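Local coordinates for protein predicted ATPase of the ABC class (Vibrio vulnificus, PDB 5D6A) that binds the ATP analogue AMP-PNP and probably hydrolyses ATP as an ATPase of the ABC class, at residues 360-365 / 407-412; 34-39 / 153-158; 467-472 / 517-522. All blocks are in the same frame, centred on the assembly; numbering follows the deposited sequence.

How the contacts relate
The three contacts follow one another along the chain, with contact 2 closing first, contact 1 next and contact 3 last. None touches another. Between centres, contacts 1 and 2 are about 60 Å apart, contacts 1 and 3 about 39 Å, and contacts 2 and 3 about 41 Å. Contact 1 joins adjacent parallel strands of the mixed sheet in the P-loop domain. Contact 2 ties a loop after helix 23-33 to the start of helix 155-172 in the N-terminal region, and contact 3 packs helix 468-475 on the turn 519-522 into which helix 506-519 runs. Of the three, contact 1 contributes Asp361, Asp363 and Val408 to the nucleotide pocket; contacts 2 and 3 join other parts of the fold.

Contact 1 of 3, residues 360-365 / 407-412; sequences IDEDTS and IVMGGS. With ANP (phosphoaminophosphonic acid-adenylate ester), chain C.
Glu362 reaches Ser412 on a nearly straight side chain: CG lies opposite the backbone N (chi1 -170°) and the chain stays extended at the next bond (chi2 174°), laying the carboxylate against the loop that follows strand 404-408. Two donors of Ser412 grip OE2 there. Ser412 N, 3.1 Å away, meets the syn lone pair of Glu362 OE2, whereas Ser412 OG, also 3.1 Å from that oxygen, arrives from above the carboxylate plane. A weak bond from Gly411 N to Glu362 OE1 (3.0 Å) adds a third hold.

Behind this grip the strands run parallel, pairing Ile360 with Ile407 and Asp361 with Val408. Val408 N donates to Ile360 O at 3.0 Å, and Glu362 N to Val408 O at 2.9 Å. The isoleucines stand side by side on one sheet face, both against Met370.

On the other face Asp361 and Val408 lie side by side toward AMP-PNP, with Val408 CG1 3.2 Å from its O1G. Asp361 OD1 accepts from Asp363 N (3.0 Å), forming an Asx turn, while OD2 bonds Ser272 OG of the probable P-loop, consistent with a Walker B strand end. Asp363 approaches the terminal phosphate most closely, its OD2 2.8 Å from O2G of the nucleotide.

Three donors of the 411-412 loop, one weak, thus hold the Glu362 carboxylate away from the phosphate, while Ser272 OG and Asp363 N fix Asp361 beside it.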
# COMPACT_ATOMS: atom_id res chain seq x y z
N ILE A 360 -14.02 -4.64 -12.97
CA ILE A 360 -12.67 -5.05 -13.38
C ILE A 360 -12.01 -4.00 -14.25
O ILE A 360 -12.66 -3.39 -15.09
CB ILE A 360 -12.71 -6.39 -14.15
CG1 ILE A 360 -13.27 -7.49 -13.26
CG2 ILE A 360 -11.32 -6.76 -14.65
CD1 ILE A 360 -13.39 -8.84 -13.94
N ASP A 361 -10.71 -3.80 -14.03
CA ASP A 361 -9.93 -2.83 -14.80
C ASP A 361 -8.74 -3.57 -15.39
O ASP A 361 -7.86 -4.02 -14.65
CB ASP A 361 -9.48 -1.67 -13.92
CG ASP A 361 -8.79 -0.56 -14.71
OD1 ASP A 361 -8.37 -0.80 -15.86
OD2 ASP A 361 -8.65 0.56 -14.17
N GLU A 362 -8.72 -3.69 -16.71
CA GLU A 362 -7.67 -4.41 -17.43
C GLU A 362 -6.26 -3.94 -17.07
O GLU A 362 -5.31 -4.73 -17.14
CB GLU A 362 -7.91 -4.29 -18.94
CG GLU A 362 -7.02 -5.18 -19.79
CD GLU A 362 -7.38 -5.16 -21.26
OE1 GLU A 362 -7.89 -4.13 -21.75
OE2 GLU A 362 -7.13 -6.18 -21.95
N ASP A 363 -6.12 -2.68 -16.67
CA ASP A 363 -4.82 -2.14 -16.29
C ASP A 363 -4.34 -2.60 -14.90
O ASP A 363 -3.17 -2.44 -14.57
CB ASP A 363 -4.81 -0.61 -16.40
CG ASP A 363 -4.92 -0.14 -17.85
OD1 ASP A 363 -5.03 -0.99 -18.77
OD2 ASP A 363 -4.88 1.09 -18.08
N THR A 364 -5.24 -3.15 -14.09
CA THR A 364 -4.86 -3.65 -12.77
C THR A 364 -5.29 -5.11 -12.61
O THR A 364 -5.73 -5.52 -11.54
CB THR A 364 -5.49 -2.80 -11.64
OG1 THR A 364 -6.92 -2.97 -11.64
CG2 THR A 364 -5.14 -1.33 -11.81
N SER A 365 -5.15 -5.89 -13.68
CA SER A 365 -5.53 -7.30 -13.65
C SER A 365 -4.54 -8.20 -14.38
O SER A 365 -3.69 -7.71 -15.14
CB SER A 365 -6.92 -7.48 -14.27
OG SER A 365 -7.91 -6.80 -13.52
N ILE A 407 -16.34 -3.69 -17.21
CA ILE A 407 -14.90 -3.82 -17.42
C ILE A 407 -14.27 -2.71 -18.26
O ILE A 407 -14.74 -2.40 -19.36
CB ILE A 407 -14.57 -5.16 -18.13
CG1 ILE A 407 -15.33 -6.31 -17.48
CG2 ILE A 407 -13.07 -5.43 -18.13
CD1 ILE A 407 -15.06 -7.66 -18.11
N VAL A 408 -13.21 -2.11 -17.73
CA VAL A 408 -12.45 -1.10 -18.45
C VAL A 408 -11.41 -1.88 -19.24
O VAL A 408 -10.61 -2.61 -18.65
CB VAL A 408 -11.75 -0.11 -17.50
CG1 VAL A 408 -10.76 0.77 -18.26
CG2 VAL A 408 -12.77 0.75 -16.77
N MSE A 409 -11.43 -1.74 -20.56
CA MSE A 409 -10.52 -2.50 -21.41
C MSE A 409 -9.53 -1.63 -22.16
O MSE A 409 -8.63 -1.06 -21.55
CB MSE A 409 -11.37 -3.33 -22.36
CG MSE A 409 -12.24 -4.31 -21.59
SE MSE A 409 -11.93 -6.14 -22.26
CE MSE A 409 -12.41 -5.84 -24.15
N GLY A 410 -9.68 -1.55 -23.48
CA GLY A 410 -8.76 -0.76 -24.30
C GLY A 410 -7.55 -1.57 -24.76
O GLY A 410 -6.67 -1.03 -25.42
N GLY A 411 -7.52 -2.85 -24.41
CA GLY A 411 -6.41 -3.73 -24.78
C GLY A 411 -6.88 -4.91 -25.62
O GLY A 411 -6.60 -4.98 -26.81
N SER A 412 -7.57 -5.85 -24.97
CA SER A 412 -8.10 -7.03 -25.64
C SER A 412 -9.40 -6.70 -26.39
O SER A 412 -9.99 -5.64 -26.16
CB SER A 412 -8.36 -8.15 -24.63
OG SER A 412 -9.23 -7.72 -23.59
PG ANP C . -7.31 3.30 -17.43
O1G ANP C . -8.68 2.80 -17.04
O2G ANP C . -6.22 2.91 -16.45
O3G ANP C . -6.98 3.01 -18.88
PB ANP C . -7.68 6.07 -18.69
O1B ANP C . -9.01 5.72 -19.29
O2B ANP C . -6.46 5.95 -19.57
N3B ANP C . -7.41 5.04 -17.29
PA ANP C . -7.94 8.05 -16.70
O1A ANP C . -9.39 8.28 -16.36
O2A ANP C . -7.13 7.11 -15.84
O3A ANP C . -7.81 7.61 -18.24
O5' ANP C . -7.18 9.46 -16.70
C5' ANP C . -7.68 10.56 -17.45
C4' ANP C . -7.16 11.87 -16.87
O4' ANP C . -8.05 12.92 -17.25
C3' ANP C . -7.11 11.87 -15.35
O3' ANP C . -5.96 12.61 -14.89
C2' ANP C . -8.39 12.54 -14.92
O2' ANP C . -8.23 13.31 -13.73
C1' ANP C . -8.77 13.42 -16.12
N9 ANP C . -10.22 13.38 -16.39
C8 ANP C . -11.01 12.29 -16.45
N7 ANP C . -12.29 12.64 -16.73
C5 ANP C . -12.33 13.98 -16.85
C6 ANP C . -13.37 15.00 -17.13
N6 ANP C . -14.65 14.64 -17.35
N1 ANP C . -12.99 16.30 -17.17
C2 ANP C . -11.71 16.67 -16.96
N3 ANP C . -10.72 15.79 -16.70
C4 ANP C . -10.97 14.46 -16.63

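Contact 2 of 3, residues 34-39 / 153-158; sequences KLEKQN and ILAKKA
Ile153 and the turn at Leu35-Gln38 form the close-packed part of this contact. The backbone of Ile153 is held in both directions: Ile153 N donates to Gln38 O at 2.9 Å and an N-H...O angle of 169°, and Lys37 N returns a bond to Ile153 O, also at 2.9 Å. Both partners belong to a type II beta turn, so the pair of bonds fixes the turn against the chain just ahead of helix 155-172. The isoleucine side chain lies among carbonyls of the loop, with CB 3.4 Å from Leu35 O and CD1 3.3 Å from Asn39 O. Leu35 CB approaches Ile153 CD1 at 4.4 Å, and outside the two segments Tyr43 meets Ile153 while Gln45 and Ile46 meet Leu35.

Glu36 bridges to the helix itself. Although its CB, which itself touches Ala155 CB, points away from segment 153-158 overall, a bend at chi2 (62°) returns the carboxylate, and OE2 accepts from Ala155 N at 2.7 Å. That amide opens the helix and meets OE2 on the syn side, 25° out of the carboxylate plane.

The solvent side is looser. Lys37 and Asn39 set out away from 153-158, the ends of Gln38 and Lys156 lead away too, and Glu36 itself is partly exposed.

A carboxylate at the first amide of the helix should be favoured by the helix dipole, so Glu36 probably retains its negative charge while two backbone bonds secure the turn beside it.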
# COMPACT_ATOMS: atom_id res chain seq x y z
N LYS A 34 -9.16 19.37 42.49
CA LYS A 34 -8.25 18.64 43.38
C LYS A 34 -7.14 17.90 42.64
O LYS A 34 -6.09 17.62 43.21
CB LYS A 34 -9.03 17.63 44.23
CG LYS A 34 -10.05 18.25 45.18
CD LYS A 34 -10.75 17.18 46.00
CE LYS A 34 -11.76 17.78 46.96
NZ LYS A 34 -12.46 16.72 47.74
N LEU A 35 -7.37 17.60 41.37
CA LEU A 35 -6.39 16.87 40.56
C LEU A 35 -5.30 17.78 39.98
O LEU A 35 -4.47 17.31 39.20
CB LEU A 35 -7.10 16.12 39.43
CG LEU A 35 -8.18 15.12 39.84
CD1 LEU A 35 -8.81 14.48 38.62
CD2 LEU A 35 -7.61 14.06 40.77
N GLU A 36 -5.29 19.06 40.36
CA GLU A 36 -4.29 20.00 39.84
C GLU A 36 -2.86 19.59 40.22
O GLU A 36 -2.59 19.25 41.38
CB GLU A 36 -4.59 21.42 40.33
CG GLU A 36 -3.64 22.50 39.81
CD GLU A 36 -3.68 22.66 38.29
OE1 GLU A 36 -2.66 23.09 37.71
OE2 GLU A 36 -4.72 22.34 37.68
N LYS A 37 -1.96 19.62 39.24
CA LYS A 37 -0.54 19.28 39.41
C LYS A 37 -0.24 17.84 39.86
O LYS A 37 0.91 17.52 40.16
CB LYS A 37 0.16 20.28 40.35
CG LYS A 37 0.29 21.68 39.77
CD LYS A 37 1.07 22.59 40.72
CE LYS A 37 1.24 23.98 40.13
NZ LYS A 37 2.02 24.86 41.03
N GLN A 38 -1.26 16.98 39.91
CA GLN A 38 -1.04 15.60 40.30
C GLN A 38 -0.60 14.77 39.09
O GLN A 38 -0.64 15.26 37.96
CB GLN A 38 -2.30 15.00 40.94
CG GLN A 38 -2.70 15.68 42.24
CD GLN A 38 -3.86 14.99 42.93
OE1 GLN A 38 -4.40 14.00 42.43
NE2 GLN A 38 -4.24 15.51 44.09
N ASN A 39 -0.19 13.53 39.34
CA ASN A 39 0.27 12.65 38.27
C ASN A 39 -0.85 12.42 37.25
O ASN A 39 -2.03 12.35 37.61
CB ASN A 39 0.75 11.31 38.86
CG ASN A 39 1.49 10.46 37.85
OD1 ASN A 39 1.99 10.95 36.84
ND2 ASN A 39 1.60 9.17 38.15
N ILE A 153 -1.08 17.13 35.73
CA ILE A 153 -2.41 17.52 35.27
C ILE A 153 -2.72 19.02 35.38
O ILE A 153 -2.51 19.63 36.43
CB ILE A 153 -3.51 16.75 36.03
CG1 ILE A 153 -3.37 15.24 35.77
CG2 ILE A 153 -4.90 17.24 35.63
CD1 ILE A 153 -4.40 14.38 36.47
N LEU A 154 -3.23 19.58 34.29
CA LEU A 154 -3.66 20.97 34.24
C LEU A 154 -5.18 20.94 34.35
O LEU A 154 -5.89 20.88 33.35
CB LEU A 154 -3.24 21.64 32.93
CG LEU A 154 -1.74 21.85 32.71
CD1 LEU A 154 -1.49 22.41 31.31
CD2 LEU A 154 -1.16 22.77 33.77
N ALA A 155 -5.67 20.97 35.59
CA ALA A 155 -7.10 20.92 35.87
C ALA A 155 -7.84 22.11 35.29
O ALA A 155 -8.89 21.95 34.68
CB ALA A 155 -7.35 20.82 37.37
N LYS A 156 -7.30 23.31 35.48
CA LYS A 156 -7.94 24.53 34.98
C LYS A 156 -8.20 24.47 33.48
O LYS A 156 -9.24 24.93 33.01
CB LYS A 156 -7.12 25.77 35.33
CG LYS A 156 -7.81 27.07 34.95
CD LYS A 156 -7.07 28.29 35.47
CE LYS A 156 -7.85 29.56 35.17
NZ LYS A 156 -7.18 30.77 35.71
N LYS A 157 -7.26 23.89 32.73
CA LYS A 157 -7.41 23.77 31.29
C LYS A 157 -8.47 22.71 31.03
O LYS A 157 -9.39 22.91 30.23
CB LYS A 157 -6.08 23.37 30.63
CG LYS A 157 -5.86 23.93 29.23
CD LYS A 157 -7.04 23.74 28.30
CE LYS A 157 -6.75 24.35 26.93
NZ LYS A 157 -7.92 24.27 26.02
N ALA A 158 -8.35 21.58 31.72
CA ALA A 158 -9.30 20.47 31.60
C ALA A 158 -10.73 20.93 31.88
O ALA A 158 -11.67 20.52 31.19
CB ALA A 158 -8.92 19.33 32.53

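Contact 3 of 3, residues 467-472 / 517-522; sequences SALMNI and YQLAQH
Ala520 is the bump of this contact, and the hollow is the helix surface between Leu469 and Met470. Its CB rests 3.8 Å from Leu469 CB and 4.1 Å from Met470 CB. Ala520 CB lies 3.6 Å from Met470 N, over the helix backbone. Leu473, one turn on, also touches Ala520.

Leu469 fills the flank on one side: its CD1 lies 3.7 Å from Leu519 CB, the two leucines side by side and pointing the same way. Phe490 and Met566 touch Leu469 too.

The selenomethionine Met470 wraps the other flank. With CG opposite the backbone N and bends at chi2 and chi3, CE swings over to Ala520 O (3.4 Å) and the amide of Gln521, where OE1 is 3.6 Å away. That amide is steadied by a weak bond from Gln521 NE2 to Tyr517 O, and NE2 also sits over the tyrosine ring, offset toward its rim. Ser467 CB approaches His522 O at 3.8 Å at one end of the contact.

Since the two segments share no hydrogen bond, the fit between helix 468-475 and the turn Leu519-His522 rests on shape and van der Waals contact, partly against the polar atoms Ala520 O and Gln521 OE1.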
# COMPACT_ATOMS: atom_id res chain seq x y z
N SER A 467 -15.43 -20.28 16.35
CA SER A 467 -14.75 -20.39 17.64
C SER A 467 -13.22 -20.29 17.56
O SER A 467 -12.57 -19.97 18.55
CB SER A 467 -15.14 -21.70 18.33
OG SER A 467 -14.68 -22.82 17.60
N ALA A 468 -12.65 -20.57 16.39
CA ALA A 468 -11.20 -20.49 16.21
C ALA A 468 -10.71 -19.04 16.30
O ALA A 468 -9.53 -18.80 16.57
CB ALA A 468 -10.79 -21.12 14.89
N LEU A 469 -11.62 -18.10 16.07
CA LEU A 469 -11.29 -16.67 16.15
C LEU A 469 -11.03 -16.27 17.60
O LEU A 469 -10.23 -15.37 17.87
CB LEU A 469 -12.43 -15.83 15.57
CG LEU A 469 -12.67 -15.96 14.06
CD1 LEU A 469 -14.00 -15.33 13.66
CD2 LEU A 469 -11.52 -15.34 13.29
N MSE A 470 -11.72 -16.93 18.52
CA MSE A 470 -11.57 -16.67 19.96
C MSE A 470 -10.17 -17.00 20.40
O MSE A 470 -9.59 -16.30 21.22
CB MSE A 470 -12.59 -17.52 20.73
CG MSE A 470 -12.52 -17.36 22.24
SE MSE A 470 -12.90 -15.50 22.77
CE MSE A 470 -14.87 -15.60 22.78
N ASN A 471 -9.61 -18.08 19.84
CA ASN A 471 -8.25 -18.50 20.17
C ASN A 471 -7.21 -17.44 19.80
O ASN A 471 -6.21 -17.26 20.50
CB ASN A 471 -7.92 -19.83 19.48
CG ASN A 471 -8.81 -20.96 19.96
OD1 ASN A 471 -9.58 -20.82 20.91
ND2 ASN A 471 -8.71 -22.11 19.30
N ILE A 472 -7.45 -16.73 18.70
CA ILE A 472 -6.55 -15.67 18.26
C ILE A 472 -6.63 -14.50 19.25
O ILE A 472 -5.61 -13.90 19.57
CB ILE A 472 -6.90 -15.20 16.83
CG1 ILE A 472 -6.82 -16.39 15.85
CG2 ILE A 472 -5.95 -14.09 16.39
CD1 ILE A 472 -7.22 -16.03 14.44
N TYR A 517 -14.99 -10.17 16.33
CA TYR A 517 -15.07 -10.36 17.78
C TYR A 517 -16.39 -11.03 18.17
O TYR A 517 -16.42 -11.84 19.08
CB TYR A 517 -14.92 -9.01 18.50
CG TYR A 517 -14.98 -9.10 20.01
CD1 TYR A 517 -13.84 -9.42 20.75
CD2 TYR A 517 -16.16 -8.84 20.70
CE1 TYR A 517 -13.88 -9.50 22.13
CE2 TYR A 517 -16.21 -8.91 22.09
CZ TYR A 517 -15.07 -9.25 22.80
OH TYR A 517 -15.12 -9.33 24.17
N GLN A 518 -17.46 -10.68 17.47
CA GLN A 518 -18.78 -11.26 17.75
C GLN A 518 -18.89 -12.68 17.21
O GLN A 518 -19.51 -13.53 17.84
CB GLN A 518 -19.90 -10.38 17.18
CG GLN A 518 -20.00 -9.03 17.86
CD GLN A 518 -21.15 -8.19 17.33
OE1 GLN A 518 -22.03 -8.69 16.64
NE2 GLN A 518 -21.14 -6.91 17.67
N LEU A 519 -18.29 -12.93 16.05
CA LEU A 519 -18.29 -14.26 15.46
C LEU A 519 -17.60 -15.23 16.41
O LEU A 519 -18.00 -16.38 16.54
CB LEU A 519 -17.57 -14.27 14.10
CG LEU A 519 -18.18 -13.43 12.96
CD1 LEU A 519 -17.25 -13.45 11.76
CD2 LEU A 519 -19.56 -13.93 12.58
N ALA A 520 -16.57 -14.73 17.10
CA ALA A 520 -15.79 -15.53 18.05
C ALA A 520 -16.59 -16.01 19.26
O ALA A 520 -16.18 -16.96 19.92
CB ALA A 520 -14.58 -14.74 18.52
N GLN A 521 -17.72 -15.36 19.54
CA GLN A 521 -18.55 -15.72 20.69
C GLN A 521 -19.41 -16.96 20.45
O GLN A 521 -19.97 -17.51 21.39
CB GLN A 521 -19.47 -14.55 21.05
CG GLN A 521 -18.76 -13.22 21.27
CD GLN A 521 -17.80 -13.23 22.44
OE1 GLN A 521 -18.01 -13.92 23.43
NE2 GLN A 521 -16.74 -12.44 22.34
N HIS A 522 -19.51 -17.40 19.19
CA HIS A 522 -20.35 -18.55 18.84
C HIS A 522 -19.68 -19.91 19.05
O HIS A 522 -18.47 -20.06 18.87
CB HIS A 522 -20.87 -18.41 17.42
CG HIS A 522 -21.84 -17.28 17.26
ND1 HIS A 522 -21.44 -15.98 17.05
CD2 HIS A 522 -23.20 -17.26 17.31
CE1 HIS A 522 -22.51 -15.20 16.96
NE2 HIS A 522 -23.58 -15.95 17.12